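Local coordinates for adenylate cyclase-like protein (Chlamydia trachomatis, PDB 4QO6) that forms part of the inner membrane ring of the type III secretion system, this chain being a stretch of its periplasmic region, at residues L11-F22 with E50-F60; E137-L148 with V158-L167. All coordinates share one frame; numbering follows the deposited sequence.

Contact 1: residues L11-F22 with E50-F60; sequences LIHDIEHVIQQF and ELLYKVDALSF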
loop_
_atom_site.group_PDB
_atom_site.type_symbol
_atom_site.label_atom_id
_atom_site.label_comp_id
_atom_site.label_asym_id
_atom_site.label_seq_id
_atom_site.Cartn_x
_atom_site.Cartn_y
_atom_site.Cartn_z
ATOM N N LEU A 11 33.731 25.496 -6.362
ATOM C CA LEU A 11 32.619 25.695 -5.441
ATOM C C LEU A 11 31.374 24.880 -5.800
ATOM O O LEU A 11 30.768 24.257 -4.938
ATOM C CB LEU A 11 32.237 27.163 -5.383
ATOM C CG LEU A 11 32.907 27.806 -4.178
ATOM C CD1 LEU A 11 34.437 27.711 -4.256
ATOM C CD2 LEU A 11 32.396 29.237 -4.005
ATOM N N ILE A 12 31.001 24.898 -7.072
ATOM C CA ILE A 12 29.852 24.152 -7.548
ATOM C C ILE A 12 30.100 22.679 -7.351
ATOM O O ILE A 12 29.238 22.016 -6.753
ATOM C CB ILE A 12 29.450 24.550 -9.005
ATOM C CG1 ILE A 12 29.023 26.030 -9.048
ATOM C CG2 ILE A 12 28.286 23.737 -9.532
ATOM C CD1 ILE A 12 28.114 26.504 -7.919
ATOM N N HIS A 13 31.290 22.188 -7.775
ATOM C CA HIS A 13 31.629 20.795 -7.608
ATOM C C HIS A 13 31.638 20.361 -6.129
ATOM O O HIS A 13 31.178 19.263 -5.809
ATOM C CB HIS A 13 32.951 20.478 -8.335
ATOM C CG HIS A 13 32.792 20.330 -9.816
ATOM N ND1 HIS A 13 32.961 21.377 -10.695
ATOM C CD2 HIS A 13 32.446 19.259 -10.572
ATOM C CE1 HIS A 13 32.732 20.960 -11.929
ATOM N NE2 HIS A 13 32.423 19.676 -11.882
ATOM N N ASP A 14 32.137 21.210 -5.238
ATOM C CA ASP A 14 32.118 20.922 -3.809
ATOM C C ASP A 14 30.670 20.829 -3.220
ATOM O O ASP A 14 30.357 19.908 -2.483
ATOM C CB ASP A 14 32.924 22.021 -3.018
ATOM C CG ASP A 14 34.481 21.913 -3.181
ATOM O OD1 ASP A 14 34.983 21.097 -4.000
ATOM O OD2 ASP A 14 35.193 22.647 -2.464
ATOM N N ILE A 15 29.804 21.805 -3.497
ATOM C CA ILE A 15 28.389 21.691 -3.106
ATOM C C ILE A 15 27.710 20.427 -3.695
ATOM O O ILE A 15 27.098 19.651 -2.961
ATOM C CB ILE A 15 27.562 22.943 -3.512
ATOM C CG1 ILE A 15 28.143 24.217 -2.881
ATOM C CG2 ILE A 15 26.110 22.794 -3.043
ATOM C CD1 ILE A 15 27.665 25.468 -3.591
ATOM N N GLU A 16 27.879 20.193 -4.981
ATOM C CA GLU A 16 27.330 18.965 -5.604
ATOM C C GLU A 16 27.777 17.668 -4.955
ATOM O O GLU A 16 26.989 16.713 -4.878
ATOM C CB GLU A 16 27.667 18.883 -7.096
ATOM C CG GLU A 16 26.877 19.857 -7.939
ATOM C CD GLU A 16 27.329 19.913 -9.394
ATOM O OE1 GLU A 16 28.200 19.107 -9.837
ATOM O OE2 GLU A 16 26.811 20.805 -10.090
ATOM N N HIS A 17 29.038 17.611 -4.514
ATOM C CA HIS A 17 29.571 16.363 -3.932
ATOM C C HIS A 17 28.737 16.030 -2.680
ATOM O O HIS A 17 28.432 14.881 -2.352
ATOM C CB HIS A 17 31.055 16.536 -3.583
ATOM C CG HIS A 17 31.628 15.402 -2.792
ATOM N ND1 HIS A 17 31.943 14.185 -3.362
ATOM C CD2 HIS A 17 31.984 15.315 -1.485
ATOM C CE1 HIS A 17 32.427 13.380 -2.430
ATOM N NE2 HIS A 17 32.477 14.046 -1.285
ATOM N N VAL A 18 28.357 17.077 -1.985
ATOM C CA VAL A 18 27.507 16.927 -0.830
ATOM C C VAL A 18 26.090 16.613 -1.316
ATOM O O VAL A 18 25.571 15.532 -1.062
ATOM C CB VAL A 18 27.555 18.163 0.049
ATOM C CG1 VAL A 18 26.747 17.930 1.307
ATOM C CG2 VAL A 18 28.972 18.498 0.483
ATOM N N ILE A 19 25.451 17.533 -2.026
ATOM C CA ILE A 19 23.993 17.421 -2.178
ATOM C C ILE A 19 23.554 16.206 -3.029
ATOM O O ILE A 19 22.482 15.646 -2.786
ATOM C CB ILE A 19 23.351 18.732 -2.649
ATOM C CG1 ILE A 19 23.756 19.069 -4.072
ATOM C CG2 ILE A 19 23.698 19.867 -1.698
ATOM C CD1 ILE A 19 22.611 19.702 -4.803
ATOM N N GLN A 20 24.458 15.700 -3.897
ATOM C CA GLN A 20 24.232 14.463 -4.716
ATOM C C GLN A 20 23.917 13.246 -3.888
ATOM O O GLN A 20 23.262 12.311 -4.361
ATOM C CB GLN A 20 25.450 14.117 -5.585
ATOM C CG GLN A 20 26.653 13.551 -4.827
ATOM C CD GLN A 20 27.726 12.934 -5.754
ATOM O OE1 GLN A 20 28.651 13.630 -6.182
ATOM N NE2 GLN A 20 27.580 11.629 -6.079
ATOM N N GLN A 21 24.376 13.250 -2.640
ATOM C CA GLN A 21 24.066 12.152 -1.741
ATOM C C GLN A 21 22.636 12.137 -1.206
ATOM O O GLN A 21 22.248 11.186 -0.510
ATOM C CB GLN A 21 25.073 12.138 -0.593
ATOM C CG GLN A 21 26.546 12.103 -1.120
ATOM C CD GLN A 21 27.550 12.293 0.002
ATOM O OE1 GLN A 21 27.461 11.587 1.034
ATOM N NE2 GLN A 21 28.486 13.270 -0.153
ATOM N N PHE A 22 21.877 13.204 -1.487
ATOM C CA PHE A 22 20.526 13.425 -0.959
ATOM C C PHE A 22 19.682 13.691 -2.187
ATOM O O PHE A 22 19.580 14.810 -2.699
ATOM C CB PHE A 22 20.602 14.588 -0.023
ATOM C CG PHE A 22 21.544 14.353 1.159
ATOM C CD1 PHE A 22 21.132 13.623 2.272
ATOM C CD2 PHE A 22 22.801 14.876 1.169
ATOM C CE1 PHE A 22 21.990 13.420 3.349
ATOM C CE2 PHE A 22 23.675 14.665 2.241
ATOM C CZ PHE A 22 23.275 13.945 3.326
ATOM N N GLU A 50 22.794 15.374 8.926
ATOM C CA GLU A 50 23.979 15.046 8.140
ATOM C C GLU A 50 24.148 16.054 6.998
ATOM O O GLU A 50 25.254 16.574 6.788
ATOM C CB GLU A 50 23.923 13.644 7.535
ATOM C CG GLU A 50 24.488 12.486 8.361
ATOM C CD GLU A 50 24.018 11.133 7.800
ATOM O OE1 GLU A 50 23.946 11.002 6.550
ATOM O OE2 GLU A 50 23.698 10.203 8.567
ATOM N N LEU A 51 23.048 16.337 6.287
ATOM C CA LEU A 51 23.112 17.251 5.155
ATOM C C LEU A 51 23.575 18.613 5.593
ATOM O O LEU A 51 24.532 19.134 5.041
ATOM C CB LEU A 51 21.782 17.329 4.419
ATOM C CG LEU A 51 21.556 18.437 3.410
ATOM C CD1 LEU A 51 22.579 18.442 2.263
ATOM C CD2 LEU A 51 20.105 18.341 2.916
ATOM N N LEU A 52 22.898 19.171 6.593
ATOM C CA LEU A 52 23.209 20.526 7.054
ATOM C C LEU A 52 24.628 20.710 7.590
ATOM O O LEU A 52 25.216 21.758 7.437
ATOM C CB LEU A 52 22.266 21.008 8.136
ATOM C CG LEU A 52 20.804 21.023 7.736
ATOM C CD1 LEU A 52 19.994 21.133 9.027
ATOM C CD2 LEU A 52 20.485 22.135 6.746
ATOM N N TYR A 53 25.128 19.724 8.289
ATOM C CA TYR A 53 26.459 19.832 8.856
ATOM C C TYR A 53 27.571 19.633 7.836
ATOM O O TYR A 53 28.640 20.213 8.012
ATOM C CB TYR A 53 26.627 18.930 10.092
ATOM C CG TYR A 53 26.150 19.707 11.294
ATOM C CD1 TYR A 53 24.781 19.955 11.485
ATOM C CD2 TYR A 53 27.060 20.278 12.203
ATOM C CE1 TYR A 53 24.329 20.710 12.547
ATOM C CE2 TYR A 53 26.609 21.030 13.285
ATOM C CZ TYR A 53 25.243 21.237 13.440
ATOM O OH TYR A 53 24.773 21.965 14.494
ATOM N N LYS A 54 27.333 18.821 6.807
ATOM C CA LYS A 54 28.277 18.715 5.701
ATOM C C LYS A 54 28.347 19.943 4.856
ATOM O O LYS A 54 29.423 20.300 4.442
ATOM C CB LYS A 54 28.000 17.534 4.828
ATOM C CG LYS A 54 28.184 16.207 5.536
ATOM C CD LYS A 54 27.891 15.084 4.551
ATOM C CE LYS A 54 28.452 13.751 5.012
ATOM N NZ LYS A 54 28.077 12.732 3.996
ATOM N N VAL A 55 27.230 20.612 4.569
ATOM C CA VAL A 55 27.341 21.835 3.755
ATOM C C VAL A 55 27.950 22.968 4.597
ATOM O O VAL A 55 28.754 23.750 4.116
ATOM C CB VAL A 55 26.014 22.311 3.122
ATOM C CG1 VAL A 55 25.423 21.224 2.259
ATOM C CG2 VAL A 55 25.037 22.733 4.185
ATOM N N ASP A 56 27.570 23.043 5.855
ATOM C CA ASP A 56 28.136 24.045 6.727
ATOM C C ASP A 56 29.667 23.970 6.772
ATOM O O ASP A 56 30.315 25.008 6.705
ATOM C CB ASP A 56 27.564 23.926 8.137
ATOM C CG ASP A 56 27.644 25.234 8.892
ATOM O OD1 ASP A 56 27.197 26.258 8.301
ATOM O OD2 ASP A 56 28.146 25.229 10.046
ATOM N N ALA A 57 30.218 22.749 6.887
ATOM C CA ALA A 57 31.676 22.484 6.817
ATOM C C ALA A 57 32.386 23.090 5.606
ATOM O O ALA A 57 33.615 23.181 5.611
ATOM C CB ALA A 57 31.951 20.981 6.787
ATOM N N LEU A 58 31.653 23.395 4.535
ATOM C CA LEU A 58 32.276 23.952 3.364
ATOM C C LEU A 58 32.714 25.349 3.774
ATOM O O LEU A 58 31.922 26.112 4.315
ATOM C CB LEU A 58 31.326 23.968 2.184
ATOM C CG LEU A 58 30.809 22.621 1.751
ATOM C CD1 LEU A 58 29.651 22.793 0.794
ATOM C CD2 LEU A 58 31.916 21.810 1.089
ATOM N N SER A 59 33.997 25.652 3.628
ATOM C CA SER A 59 34.525 26.924 4.212
ATOM C C SER A 59 33.953 28.173 3.555
ATOM O O SER A 59 33.851 29.202 4.196
ATOM C CB SER A 59 36.058 26.976 4.150
ATOM O OG SER A 59 36.515 26.629 2.848
ATOM N N PHE A 60 33.543 28.067 2.284
ATOM C CA PHE A 60 32.943 29.215 1.547
ATOM C C PHE A 60 31.438 29.477 1.833
ATOM O O PHE A 60 30.855 30.455 1.351
ATOM C CB PHE A 60 33.189 29.050 0.038
ATOM C CG PHE A 60 32.719 27.731 -0.522
ATOM C CD1 PHE A 60 31.406 27.553 -0.891
ATOM C CD2 PHE A 60 33.594 26.682 -0.687
ATOM C CE1 PHE A 60 30.972 26.354 -1.408
ATOM C CE2 PHE A 60 33.165 25.461 -1.176
ATOM C CZ PHE A 60 31.857 25.298 -1.555
#

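Contact 2: residues E137-L148 with V158-L167; sequences ESQVMKALAGHL and VSFTNGEAVL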
loop_
_atom_site.group_PDB
_atom_site.type_symbol
_atom_site.label_atom_id
_atom_site.label_comp_id
_atom_site.label_asym_id
_atom_site.label_seq_id
_atom_site.Cartn_x
_atom_site.Cartn_y
_atom_site.Cartn_z
ATOM N N GLU A 137 -12.229 -3.284 -1.498
ATOM C CA GLU A 137 -12.805 -4.622 -1.286
ATOM C C GLU A 137 -13.886 -5.024 -2.300
ATOM O O GLU A 137 -13.821 -6.100 -2.861
ATOM C CB GLU A 137 -13.299 -4.795 0.157
ATOM C CG GLU A 137 -12.155 -5.035 1.144
ATOM C CD GLU A 137 -12.525 -4.803 2.609
ATOM O OE1 GLU A 137 -13.710 -4.501 2.917
ATOM O OE2 GLU A 137 -11.615 -4.955 3.464
ATOM N N SER A 138 -14.830 -4.136 -2.587
ATOM C CA SER A 138 -15.823 -4.392 -3.622
ATOM C C SER A 138 -15.169 -4.771 -4.964
ATOM O O SER A 138 -15.693 -5.605 -5.676
ATOM C CB SER A 138 -16.777 -3.201 -3.799
ATOM O OG SER A 138 -16.154 -2.120 -4.473
ATOM N N GLN A 139 -14.018 -4.200 -5.302
ATOM C CA GLN A 139 -13.342 -4.566 -6.560
ATOM C C GLN A 139 -12.703 -5.953 -6.538
ATOM O O GLN A 139 -12.727 -6.684 -7.538
ATOM C CB GLN A 139 -12.308 -3.507 -6.969
ATOM C CG GLN A 139 -12.970 -2.248 -7.495
ATOM C CD GLN A 139 -12.035 -1.035 -7.597
ATOM O OE1 GLN A 139 -10.798 -1.163 -7.583
ATOM N NE2 GLN A 139 -12.635 0.162 -7.694
ATOM N N VAL A 140 -12.126 -6.324 -5.411
ATOM C CA VAL A 140 -11.422 -7.599 -5.307
ATOM C C VAL A 140 -12.428 -8.730 -5.349
ATOM O O VAL A 140 -12.125 -9.806 -5.835
ATOM C CB VAL A 140 -10.654 -7.718 -4.000
ATOM C CG1 VAL A 140 -9.955 -9.073 -3.909
ATOM C CG2 VAL A 140 -9.621 -6.598 -3.921
ATOM N N MET A 141 -13.629 -8.445 -4.867
ATOM C CA MET A 141 -14.661 -9.432 -4.776
ATOM C C MET A 141 -15.237 -9.746 -6.174
ATOM O O MET A 141 -15.426 -10.902 -6.474
ATOM C CB MET A 141 -15.762 -8.971 -3.793
ATOM C CG MET A 141 -16.195 -10.072 -2.835
ATOM S SD MET A 141 -17.716 -9.673 -1.974
ATOM C CE MET A 141 -17.144 -8.729 -0.547
ATOM N N LYS A 142 -15.536 -8.732 -6.998
ATOM C CA LYS A 142 -15.782 -8.930 -8.482
ATOM C C LYS A 142 -14.644 -9.764 -9.144
ATOM O O LYS A 142 -14.863 -10.706 -9.892
ATOM C CB LYS A 142 -15.982 -7.569 -9.194
ATOM C CG LYS A 142 -15.613 -7.478 -10.697
ATOM C CD LYS A 142 -16.725 -7.930 -11.670
ATOM C CE LYS A 142 -16.507 -7.503 -13.137
ATOM N NZ LYS A 142 -15.780 -8.499 -13.978
ATOM N N ALA A 143 -13.409 -9.475 -8.830
ATOM C CA ALA A 143 -12.351 -10.264 -9.479
ATOM C C ALA A 143 -12.501 -11.744 -9.089
ATOM O O ALA A 143 -12.470 -12.601 -9.961
ATOM C CB ALA A 143 -10.988 -9.750 -9.133
ATOM N N LEU A 144 -12.683 -12.020 -7.782
ATOM C CA LEU A 144 -12.808 -13.375 -7.240
ATOM C C LEU A 144 -14.034 -14.121 -7.792
ATOM O O LEU A 144 -13.929 -15.227 -8.199
ATOM C CB LEU A 144 -12.937 -13.309 -5.702
ATOM C CG LEU A 144 -11.747 -12.799 -4.845
ATOM C CD1 LEU A 144 -12.147 -12.472 -3.409
ATOM C CD2 LEU A 144 -10.588 -13.777 -4.845
ATOM N N ALA A 145 -15.198 -13.491 -7.693
ATOM C CA ALA A 145 -16.422 -13.995 -8.185
ATOM C C ALA A 145 -16.311 -14.275 -9.680
ATOM O O ALA A 145 -16.756 -15.311 -10.110
ATOM C CB ALA A 145 -17.533 -13.003 -7.911
ATOM N N GLY A 146 -15.680 -13.400 -10.456
ATOM C CA GLY A 146 -15.428 -13.684 -11.869
ATOM C C GLY A 146 -14.499 -14.870 -12.144
ATOM O O GLY A 146 -14.752 -15.634 -13.078
ATOM N N HIS A 147 -13.432 -15.049 -11.377
ATOM C CA HIS A 147 -12.616 -16.265 -11.470
ATOM C C HIS A 147 -13.422 -17.551 -11.149
ATOM O O HIS A 147 -13.251 -18.578 -11.774
ATOM C CB HIS A 147 -11.451 -16.198 -10.498
ATOM C CG HIS A 147 -10.407 -15.197 -10.873
ATOM N ND1 HIS A 147 -10.464 -13.874 -10.476
ATOM C CD2 HIS A 147 -9.269 -15.329 -11.599
ATOM C CE1 HIS A 147 -9.412 -13.236 -10.961
ATOM N NE2 HIS A 147 -8.678 -14.092 -11.650
ATOM N N LEU A 148 -14.305 -17.492 -10.156
ATOM C CA LEU A 148 -15.043 -18.694 -9.790
ATOM C C LEU A 148 -16.048 -19.072 -10.921
ATOM O O LEU A 148 -16.169 -20.215 -11.280
ATOM C CB LEU A 148 -15.797 -18.523 -8.462
ATOM C CG LEU A 148 -14.915 -18.396 -7.217
ATOM C CD1 LEU A 148 -15.775 -17.884 -6.052
ATOM C CD2 LEU A 148 -14.216 -19.709 -6.902
ATOM N N VAL A 158 -18.278 -15.899 -2.391
ATOM C CA VAL A 158 -17.077 -15.348 -1.749
ATOM C C VAL A 158 -17.381 -14.046 -1.008
ATOM O O VAL A 158 -18.212 -13.245 -1.447
ATOM C CB VAL A 158 -15.930 -15.171 -2.764
ATOM C CG1 VAL A 158 -16.298 -14.165 -3.852
ATOM C CG2 VAL A 158 -14.660 -14.757 -2.059
ATOM N N SER A 159 -16.776 -13.885 0.166
ATOM C CA SER A 159 -16.678 -12.563 0.788
ATOM C C SER A 159 -15.220 -12.171 0.947
ATOM O O SER A 159 -14.327 -13.015 1.005
ATOM C CB SER A 159 -17.435 -12.480 2.120
ATOM O OG SER A 159 -16.771 -13.180 3.145
ATOM N N PHE A 160 -14.981 -10.879 1.034
ATOM C CA PHE A 160 -13.610 -10.359 1.123
ATOM C C PHE A 160 -13.506 -9.131 2.025
ATOM O O PHE A 160 -14.156 -8.111 1.767
ATOM C CB PHE A 160 -13.068 -9.994 -0.236
ATOM C CG PHE A 160 -11.659 -9.530 -0.186
ATOM C CD1 PHE A 160 -10.630 -10.451 -0.017
ATOM C CD2 PHE A 160 -11.351 -8.168 -0.264
ATOM C CE1 PHE A 160 -9.332 -10.030 0.074
ATOM C CE2 PHE A 160 -10.034 -7.751 -0.194
ATOM C CZ PHE A 160 -9.025 -8.692 -0.029
ATOM N N THR A 161 -12.739 -9.247 3.097
ATOM C CA THR A 161 -12.456 -8.094 3.960
ATOM C C THR A 161 -11.039 -8.209 4.526
ATOM O O THR A 161 -10.653 -9.269 4.992
ATOM C CB THR A 161 -13.435 -7.915 5.158
ATOM O OG1 THR A 161 -13.015 -8.725 6.238
ATOM C CG2 THR A 161 -14.884 -8.285 4.825
ATOM N N ASN A 162 -10.283 -7.112 4.407
ATOM C CA ASN A 162 -9.017 -6.925 5.044
ATOM C C ASN A 162 -7.993 -7.957 4.646
ATOM O O ASN A 162 -7.223 -8.413 5.495
ATOM C CB ASN A 162 -9.162 -6.872 6.555
ATOM C CG ASN A 162 -8.070 -6.026 7.201
ATOM O OD1 ASN A 162 -7.865 -4.850 6.836
ATOM N ND2 ASN A 162 -7.335 -6.621 8.132
ATOM N N GLY A 163 -7.967 -8.301 3.348
ATOM C CA GLY A 163 -6.966 -9.228 2.780
ATOM C C GLY A 163 -7.396 -10.684 2.909
ATOM O O GLY A 163 -6.665 -11.605 2.474
ATOM N N GLU A 164 -8.568 -10.887 3.527
ATOM C CA GLU A 164 -9.094 -12.239 3.779
ATOM C C GLU A 164 -10.340 -12.594 2.937
ATOM O O GLU A 164 -11.407 -11.935 3.007
ATOM C CB GLU A 164 -9.379 -12.423 5.277
ATOM C CG GLU A 164 -9.597 -13.876 5.646
ATOM C CD GLU A 164 -9.945 -14.082 7.101
ATOM O OE1 GLU A 164 -11.134 -13.891 7.505
ATOM O OE2 GLU A 164 -9.008 -14.449 7.824
ATOM N N ALA A 165 -10.137 -13.571 2.068
ATOM C CA ALA A 165 -11.202 -14.178 1.262
ATOM C C ALA A 165 -11.860 -15.399 1.959
ATOM O O ALA A 165 -11.159 -16.374 2.256
ATOM C CB ALA A 165 -10.606 -14.643 -0.056
ATOM N N VAL A 166 -13.182 -15.377 2.090
ATOM C CA VAL A 166 -13.962 -16.495 2.653
ATOM C C VAL A 166 -14.864 -17.170 1.587
ATOM O O VAL A 166 -15.708 -16.527 0.950
ATOM C CB VAL A 166 -14.860 -16.071 3.862
ATOM C CG1 VAL A 166 -15.515 -17.280 4.490
ATOM C CG2 VAL A 166 -14.085 -15.376 4.984
ATOM N N LEU A 167 -14.693 -18.482 1.436
ATOM C CA LEU A 167 -15.475 -19.286 0.504
ATOM C C LEU A 167 -16.482 -20.200 1.214
ATOM O O LEU A 167 -16.146 -20.916 2.164
ATOM C CB LEU A 167 -14.548 -20.145 -0.326
ATOM C CG LEU A 167 -13.400 -19.383 -0.976
ATOM C CD1 LEU A 167 -12.442 -20.375 -1.590
ATOM C CD2 LEU A 167 -13.905 -18.371 -2.001
HETATM O O HOH W 1 -10.454 -3.924 6.433
#

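Contact 1: residues L11-F22 with E50-F60
Two aromatic rings, F60 and F22, take an aliphatic side chain of the opposite segment over a face. L11 sets CG 3.5 Å from the centroid of the F60 ring, only 4° off the ring normal. L58, two residues before F60, lies over the opposite face, offset toward the rim. I15 CG1 and D14 CB reach the F60 edge in the ring plane. At the far end L51 CB lies 3.9 Å from the centroid of F22. While this CB faces the ring centre, CD1 of the same side chain also touches the F22 ring, at CD2.

Between the rings the packing is aliphatic. V18 points at the other helix, and its CG1 meets V55 CG1 at 3.7 Å and K54 CB at 3.8 Å. L58 CD1 approaches I15 CG1 more loosely, at 4.2 Å.

The longer polar side chains lie to one side. The Q21 amide is held within its own segment: NE2 donates to H17 O at 2.7 Å, nearly straight at 172°. Its OE1 is 3.2 Å from K54 NZ.

The helices run nearly antiparallel, at 161°, with axes 9.8 Å apart. I15 and V55 both also touch L36 of the sheet. Two helices side by side on one face of a small mixed sheet fit the alpha/beta fold of the BON clan, here the CdsD PD1 domain.

Contact 2: residues E137-L148 with V158-L167
F160 packs against V140, E137 and L144 of helix 137-148. V140 CG1 sits over the centre of the F160 ring, 3.8 Å from the centroid and 5° off the normal. E137 CG comes within 3.5 Å of F160 CD2, with the carboxylate plane almost perpendicular to the ring. One turn on from V140, L144 CD1 packs at 3.7 Å on V158 CG2 and also touches F160 CB. L148 continues the row, but its CD1 is 4.3 Å from V158 CB. I192 lies on both L144 and F160, and Y106 also touches F160, so the tight part belongs to a buried apolar core.

The flank of M141 and A145 is more open to solvent, both residues being partly exposed. The M141 chain bends at the thioether (chi3 -86°). This brings CE close to the strand backbone, 3.4 Å from F160 N, while SD lies near V158 O. Side-chain contacts here are loose: M141 CG stays 4.2 Å from V158 CG1, and A145 adds little.

At the turn end the contact becomes polar. N162 N, in the type I' turn from T161 to E164, donates to E137 OE2 at 2.7 Å, from above the carboxylate plane. A water donates to N162 OD1 and more weakly to E137 OE2. K108 NZ forms a long, weak ion pair with E137 OE1. The E137 side chain thus does two jobs: its methylenes pack on an aromatic ring, and its carboxylate binds a hairpin-turn N-H. The nearby lysine and this N-H would probably favour the charged form of E137.

In the fold
Contact 1 and contact 2 belong to separate domains of an elongated chain. Their centres are about 52 Å apart and their nearest atoms about 34 Å apart, on opposite sides of the chain's centre. They follow one another in sequence, with the PD2 domain region between them. Contact 1 pairs two helices, whereas contact 2 lays a helix on a beta hairpin. Contact 1 lies farther out, its centre about 34 Å from the chain centre against about 18 Å for contact 2. With no touch between them, each joins elements within its own domain, PD1 for contact 1 and the BON domain for contact 2. Such separate small domains in a row suit an extended periplasmic region.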